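Local coordinates for uncharacterized protein (Bacteroides ovatus, PDB 4FXT) that is of unknown function and pairs an N-terminal domain of the transthyretin clan with a C-terminal domain of the E-set clan, at residues A8-V21 with N87-R101. Sequence-based numbering, arbitrary orientation.
Sequences ATLTGKAIYDGEAV and NTVQDIPVTPYFFVR
Tyr16 meets Phe99 edge-to-face: its CD2 edge points at the middle of the Phe99 ring, the centroids 4.9 Å apart and the planes at 62°. With CG anti to the backbone N (chi1 175°), the tyrosine ring reaches over to residues 96-101, and its CD1 atom packs obliquely against Pro96 CD at 3.5 Å. Phe99 CZ lies near Glu19, while Val21 CG2 packs on Val94 CG2 at 3.7 Å. Beyond the rings, Arg101 grips a single oxygen of Asp17 with both terminal nitrogens, NH1 to OD2 at 2.8 Å and NH2 to OD2 at 3.0 Å. NH2 meets the anti lone pair, whereas NH1 comes from above the carboxylate plane. Glu19 adds a longer, purely electrostatic link and a water bridge to NH1. A leucine in place of Arg101 would probably leave the carboxylates of Asp17 and Glu19, brought close by the type I' turn, without their shared counter-charge. Upstream, 8-16 and 88-93 run parallel, bonded from Thr88 N to Thr9 O through Val94 N to Ile15 O (2.8 Å), with an interruption around Asp91. Strand 52-58 pairs antiparallel with 7-16, also within the N-terminal domain. Arg101 NE bonds Asn119 on strand 111-120; the Asp17-Arg101 bridge thus ties the turn at 16-19 to strand 98-108, at the edge of the sheet it forms with 111-120 and 160-166.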
loop_
_atom_site.group_PDB
_atom_site.type_symbol
_atom_site.label_atom_id
_atom_site.label_comp_id
_atom_site.label_asym_id
_atom_site.label_seq_id
_atom_site.Cartn_x
_atom_site.Cartn_y
_atom_site.Cartn_z
ATOM N N ALA A 8 -25.777 0.074 -7.242
ATOM C CA ALA A 8 -24.964 -1.032 -6.715
ATOM C C ALA A 8 -23.623 -0.573 -6.091
ATOM O O ALA A 8 -23.226 0.583 -6.245
ATOM C CB ALA A 8 -24.671 -1.998 -7.850
ATOM N N THR A 9 -22.923 -1.509 -5.405
ATOM C CA THR A 9 -21.626 -1.263 -4.762
ATOM C C THR A 9 -20.569 -2.188 -5.364
ATOM O O THR A 9 -20.719 -3.406 -5.297
ATOM C CB THR A 9 -21.732 -1.469 -3.220
ATOM O OG1 THR A 9 -22.782 -0.682 -2.683
ATOM C CG2 THR A 9 -20.478 -1.113 -2.500
ATOM N N LEU A 10 -19.487 -1.616 -5.925
ATOM C CA LEU A 10 -18.330 -2.365 -6.442
ATOM C C LEU A 10 -17.210 -2.278 -5.447
ATOM O O LEU A 10 -16.714 -1.183 -5.195
ATOM C CB LEU A 10 -17.848 -1.902 -7.826
ATOM C CG LEU A 10 -16.570 -2.613 -8.351
ATOM C CD1 LEU A 10 -16.795 -4.122 -8.584
ATOM C CD2 LEU A 10 -16.062 -1.968 -9.613
ATOM N N THR A 11 -16.815 -3.411 -4.870
ATOM C CA THR A 11 -15.732 -3.446 -3.875
ATOM C C THR A 11 -14.684 -4.444 -4.330
ATOM O O THR A 11 -14.941 -5.240 -5.209
ATOM C CB THR A 11 -16.254 -3.776 -2.426
ATOM O OG1 THR A 11 -16.912 -5.038 -2.438
ATOM C CG2 THR A 11 -17.213 -2.732 -1.871
ATOM N N GLY A 12 -13.508 -4.367 -3.736
ATOM C CA GLY A 12 -12.392 -5.243 -4.052
ATOM C C GLY A 12 -11.104 -4.777 -3.407
ATOM O O GLY A 12 -11.123 -3.990 -2.461
ATOM N N LYS A 13 -9.977 -5.280 -3.922
ATOM C CA LYS A 13 -8.626 -5.022 -3.436
ATOM C C LYS A 13 -7.606 -4.991 -4.563
ATOM O O LYS A 13 -7.739 -5.769 -5.514
ATOM C CB LYS A 13 -8.192 -6.120 -2.434
ATOM C CG LYS A 13 -8.975 -6.255 -1.144
ATOM C CD LYS A 13 -8.624 -7.560 -0.379
ATOM C CE LYS A 13 -9.093 -8.840 -1.051
ATOM N NZ LYS A 13 -8.835 -10.032 -0.213
ATOM N N ALA A 14 -6.546 -4.142 -4.428
ATOM C CA ALA A 14 -5.389 -4.159 -5.323
ATOM C C ALA A 14 -4.532 -5.325 -4.882
ATOM O O ALA A 14 -4.108 -5.378 -3.710
ATOM C CB ALA A 14 -4.661 -2.832 -5.284
ATOM N N ILE A 15 -4.411 -6.335 -5.742
ATOM C CA ILE A 15 -3.818 -7.614 -5.356
ATOM C C ILE A 15 -2.550 -7.959 -6.134
ATOM O O ILE A 15 -2.469 -7.836 -7.356
ATOM C CB ILE A 15 -4.894 -8.730 -5.597
ATOM C CG1 ILE A 15 -6.050 -8.605 -4.605
ATOM C CG2 ILE A 15 -4.332 -10.146 -5.544
ATOM C CD1 ILE A 15 -5.704 -8.799 -3.138
ATOM N N TYR A 16 -1.580 -8.456 -5.369
ATOM C CA TYR A 16 -0.317 -9.016 -5.833
ATOM C C TYR A 16 -0.034 -10.241 -5.033
ATOM O O TYR A 16 -0.081 -10.170 -3.800
ATOM C CB TYR A 16 0.864 -8.043 -5.774
ATOM C CG TYR A 16 2.168 -8.715 -6.151
ATOM C CD1 TYR A 16 2.479 -8.973 -7.480
ATOM C CD2 TYR A 16 3.064 -9.148 -5.176
ATOM C CE1 TYR A 16 3.667 -9.616 -7.836
ATOM C CE2 TYR A 16 4.245 -9.805 -5.517
ATOM C CZ TYR A 16 4.552 -10.023 -6.852
ATOM O OH TYR A 16 5.725 -10.640 -7.217
ATOM N N ASP A 17 0.287 -11.359 -5.734
ATOM C CA ASP A 17 0.595 -12.655 -5.143
ATOM C C ASP A 17 -0.436 -12.915 -4.022
ATOM O O ASP A 17 -0.058 -13.157 -2.865
ATOM C CB ASP A 17 2.077 -12.711 -4.646
ATOM C CG ASP A 17 2.617 -14.078 -4.184
ATOM O OD1 ASP A 17 1.883 -15.094 -4.303
ATOM O OD2 ASP A 17 3.781 -14.139 -3.756
ATOM N N GLY A 18 -1.717 -12.734 -4.379
ATOM C CA GLY A 18 -2.880 -12.959 -3.522
ATOM C C GLY A 18 -3.004 -12.147 -2.252
ATOM O O GLY A 18 -3.794 -12.495 -1.370
ATOM N N GLU A 19 -2.215 -11.078 -2.139
ATOM C CA GLU A 19 -2.188 -10.188 -0.973
ATOM C C GLU A 19 -2.591 -8.779 -1.349
ATOM O O GLU A 19 -2.251 -8.309 -2.456
ATOM C CB GLU A 19 -0.778 -10.150 -0.340
ATOM C CG GLU A 19 -0.287 -11.455 0.245
ATOM C CD GLU A 19 1.000 -11.374 1.045
ATOM O OE1 GLU A 19 1.262 -10.322 1.677
ATOM O OE2 GLU A 19 1.694 -12.412 1.127
ATOM N N ALA A 20 -3.282 -8.079 -0.431
ATOM C CA ALA A 20 -3.639 -6.676 -0.675
ATOM C C ALA A 20 -2.393 -5.807 -0.589
ATOM O O ALA A 20 -1.625 -5.922 0.377
ATOM C CB ALA A 20 -4.690 -6.219 0.315
ATOM N N VAL A 21 -2.152 -5.017 -1.635
ATOM C CA VAL A 21 -0.965 -4.164 -1.759
ATOM C C VAL A 21 -1.176 -2.880 -0.956
ATOM O O VAL A 21 -2.030 -2.060 -1.293
ATOM C CB VAL A 21 -0.614 -3.852 -3.234
ATOM C CG1 VAL A 21 0.594 -2.943 -3.322
ATOM C CG2 VAL A 21 -0.345 -5.130 -4.006
ATOM N N ASN A 87 -24.722 -5.689 -6.170
ATOM C CA ASN A 87 -23.444 -5.543 -5.480
ATOM C C ASN A 87 -22.475 -6.574 -6.027
ATOM O O ASN A 87 -22.802 -7.760 -6.106
ATOM C CB ASN A 87 -23.603 -5.658 -3.964
ATOM C CG ASN A 87 -24.352 -4.516 -3.311
ATOM O OD1 ASN A 87 -24.915 -3.617 -3.955
ATOM N ND2 ASN A 87 -24.351 -4.522 -1.993
ATOM N N THR A 88 -21.331 -6.084 -6.518
ATOM C CA THR A 88 -20.290 -6.879 -7.171
ATOM C C THR A 88 -18.957 -6.650 -6.457
ATOM O O THR A 88 -18.684 -5.547 -5.965
ATOM C CB THR A 88 -20.230 -6.485 -8.661
ATOM O OG1 THR A 88 -21.519 -6.695 -9.260
ATOM C CG2 THR A 88 -19.192 -7.250 -9.430
ATOM N N VAL A 89 -18.146 -7.712 -6.385
ATOM C CA VAL A 89 -16.829 -7.683 -5.760
ATOM C C VAL A 89 -15.817 -8.251 -6.777
ATOM O O VAL A 89 -15.996 -9.362 -7.278
ATOM C CB VAL A 89 -16.785 -8.420 -4.377
ATOM C CG1 VAL A 89 -17.438 -9.799 -4.418
ATOM C CG2 VAL A 89 -15.373 -8.507 -3.828
ATOM N N GLN A 90 -14.774 -7.469 -7.103
ATOM C CA GLN A 90 -13.727 -7.925 -8.012
ATOM C C GLN A 90 -12.375 -7.338 -7.601
ATOM O O GLN A 90 -12.199 -6.122 -7.532
ATOM C CB GLN A 90 -14.052 -7.576 -9.475
ATOM C CG GLN A 90 -13.073 -8.187 -10.486
ATOM C CD GLN A 90 -13.528 -8.077 -11.921
ATOM O OE1 GLN A 90 -14.722 -7.977 -12.231
ATOM N NE2 GLN A 90 -12.587 -8.230 -12.838
ATOM N N ASP A 91 -11.417 -8.217 -7.321
ATOM C CA ASP A 91 -10.073 -7.793 -6.969
ATOM C C ASP A 91 -9.340 -7.396 -8.252
ATOM O O ASP A 91 -9.599 -7.966 -9.317
ATOM C CB ASP A 91 -9.341 -8.897 -6.186
ATOM C CG ASP A 91 -9.911 -9.206 -4.794
ATOM O OD1 ASP A 91 -10.670 -8.367 -4.257
ATOM O OD2 ASP A 91 -9.548 -10.261 -4.218
ATOM N N ILE A 92 -8.477 -6.370 -8.161
ATOM C CA ILE A 92 -7.737 -5.853 -9.314
ATOM C C ILE A 92 -6.270 -6.265 -9.197
ATOM O O ILE A 92 -5.549 -5.737 -8.352
ATOM C CB ILE A 92 -7.884 -4.308 -9.476
ATOM C CG1 ILE A 92 -9.370 -3.873 -9.501
ATOM C CG2 ILE A 92 -7.112 -3.777 -10.687
ATOM C CD1 ILE A 92 -10.263 -4.502 -10.629
ATOM N N PRO A 93 -5.792 -7.184 -10.064
ATOM C CA PRO A 93 -4.381 -7.564 -9.990
ATOM C C PRO A 93 -3.504 -6.392 -10.435
ATOM O O PRO A 93 -3.774 -5.719 -11.460
ATOM C CB PRO A 93 -4.291 -8.781 -10.915
ATOM C CG PRO A 93 -5.386 -8.601 -11.884
ATOM C CD PRO A 93 -6.489 -7.904 -11.155
ATOM N N VAL A 94 -2.531 -6.086 -9.578
ATOM C CA VAL A 94 -1.550 -5.051 -9.828
ATOM C C VAL A 94 -0.174 -5.733 -9.806
ATOM O O VAL A 94 -0.060 -6.886 -9.353
ATOM C CB VAL A 94 -1.650 -3.841 -8.860
ATOM C CG1 VAL A 94 -2.987 -3.132 -9.003
ATOM C CG2 VAL A 94 -1.367 -4.232 -7.403
ATOM N N THR A 95 0.858 -5.042 -10.341
ATOM C CA THR A 95 2.218 -5.567 -10.336
ATOM C C THR A 95 3.106 -4.420 -9.744
ATOM O O THR A 95 3.503 -3.492 -10.461
ATOM C CB THR A 95 2.664 -6.108 -11.739
ATOM O OG1 THR A 95 2.839 -5.039 -12.664
ATOM C CG2 THR A 95 1.713 -7.192 -12.308
ATOM N N PRO A 96 3.360 -4.459 -8.408
ATOM C CA PRO A 96 4.225 -3.436 -7.789
ATOM C C PRO A 96 5.662 -3.496 -8.320
ATOM O O PRO A 96 6.082 -4.536 -8.849
ATOM C CB PRO A 96 4.190 -3.782 -6.290
ATOM C CG PRO A 96 3.259 -4.904 -6.134
ATOM C CD PRO A 96 3.002 -5.517 -7.439
ATOM N N TYR A 97 6.415 -2.376 -8.205
ATOM C CA TYR A 97 7.800 -2.373 -8.675
ATOM C C TYR A 97 8.624 -3.177 -7.671
ATOM O O TYR A 97 9.349 -4.114 -8.033
ATOM C CB TYR A 97 8.304 -0.948 -8.875
ATOM C CG TYR A 97 7.477 -0.194 -9.900
ATOM C CD1 TYR A 97 7.625 -0.442 -11.261
ATOM C CD2 TYR A 97 6.560 0.783 -9.511
ATOM C CE1 TYR A 97 6.849 0.224 -12.206
ATOM C CE2 TYR A 97 5.794 1.470 -10.448
ATOM C CZ TYR A 97 5.949 1.191 -11.799
ATOM O OH TYR A 97 5.238 1.860 -12.771
ATOM N N PHE A 98 8.385 -2.885 -6.399
ATOM C CA PHE A 98 8.902 -3.556 -5.224
ATOM C C PHE A 98 7.741 -3.901 -4.315
ATOM O O PHE A 98 6.776 -3.112 -4.226
ATOM C CB PHE A 98 9.941 -2.685 -4.513
ATOM C CG PHE A 98 11.248 -2.505 -5.239
ATOM C CD1 PHE A 98 11.417 -1.475 -6.153
ATOM C CD2 PHE A 98 12.322 -3.342 -4.981
ATOM C CE1 PHE A 98 12.629 -1.302 -6.822
ATOM C CE2 PHE A 98 13.541 -3.156 -5.631
ATOM C CZ PHE A 98 13.681 -2.146 -6.560
ATOM N N PHE A 99 7.792 -5.085 -3.687
ATOM C CA PHE A 99 6.708 -5.525 -2.812
ATOM C C PHE A 99 7.249 -5.832 -1.409
ATOM O O PHE A 99 8.341 -6.393 -1.276
ATOM C CB PHE A 99 5.997 -6.745 -3.420
ATOM C CG PHE A 99 4.849 -7.319 -2.611
ATOM C CD1 PHE A 99 3.659 -6.603 -2.445
ATOM C CD2 PHE A 99 4.927 -8.593 -2.080
ATOM C CE1 PHE A 99 2.593 -7.133 -1.704
ATOM C CE2 PHE A 99 3.853 -9.135 -1.362
ATOM C CZ PHE A 99 2.689 -8.405 -1.181
ATOM N N VAL A 100 6.497 -5.416 -0.368
ATOM C CA VAL A 100 6.871 -5.666 1.033
ATOM C C VAL A 100 5.987 -6.780 1.599
ATOM O O VAL A 100 4.761 -6.612 1.619
ATOM C CB VAL A 100 6.794 -4.390 1.934
ATOM C CG1 VAL A 100 7.504 -4.641 3.269
ATOM C CG2 VAL A 100 7.426 -3.182 1.246
ATOM N N ARG A 101 6.589 -7.899 2.050
ATOM C CA ARG A 101 5.798 -8.979 2.721
ATOM C C ARG A 101 6.438 -9.483 4.044
ATOM O O ARG A 101 7.576 -9.145 4.406
ATOM C CB ARG A 101 5.586 -10.214 1.820
ATOM C CG ARG A 101 6.820 -11.121 1.665
ATOM C CD ARG A 101 6.505 -12.250 0.724
ATOM N NE ARG A 101 6.348 -11.781 -0.655
ATOM C CZ ARG A 101 5.556 -12.351 -1.557
ATOM N NH1 ARG A 101 4.761 -13.366 -1.212
ATOM N NH2 ARG A 101 5.512 -11.881 -2.801
HETATM O O HOH W 1 3.788 -13.632 1.879
#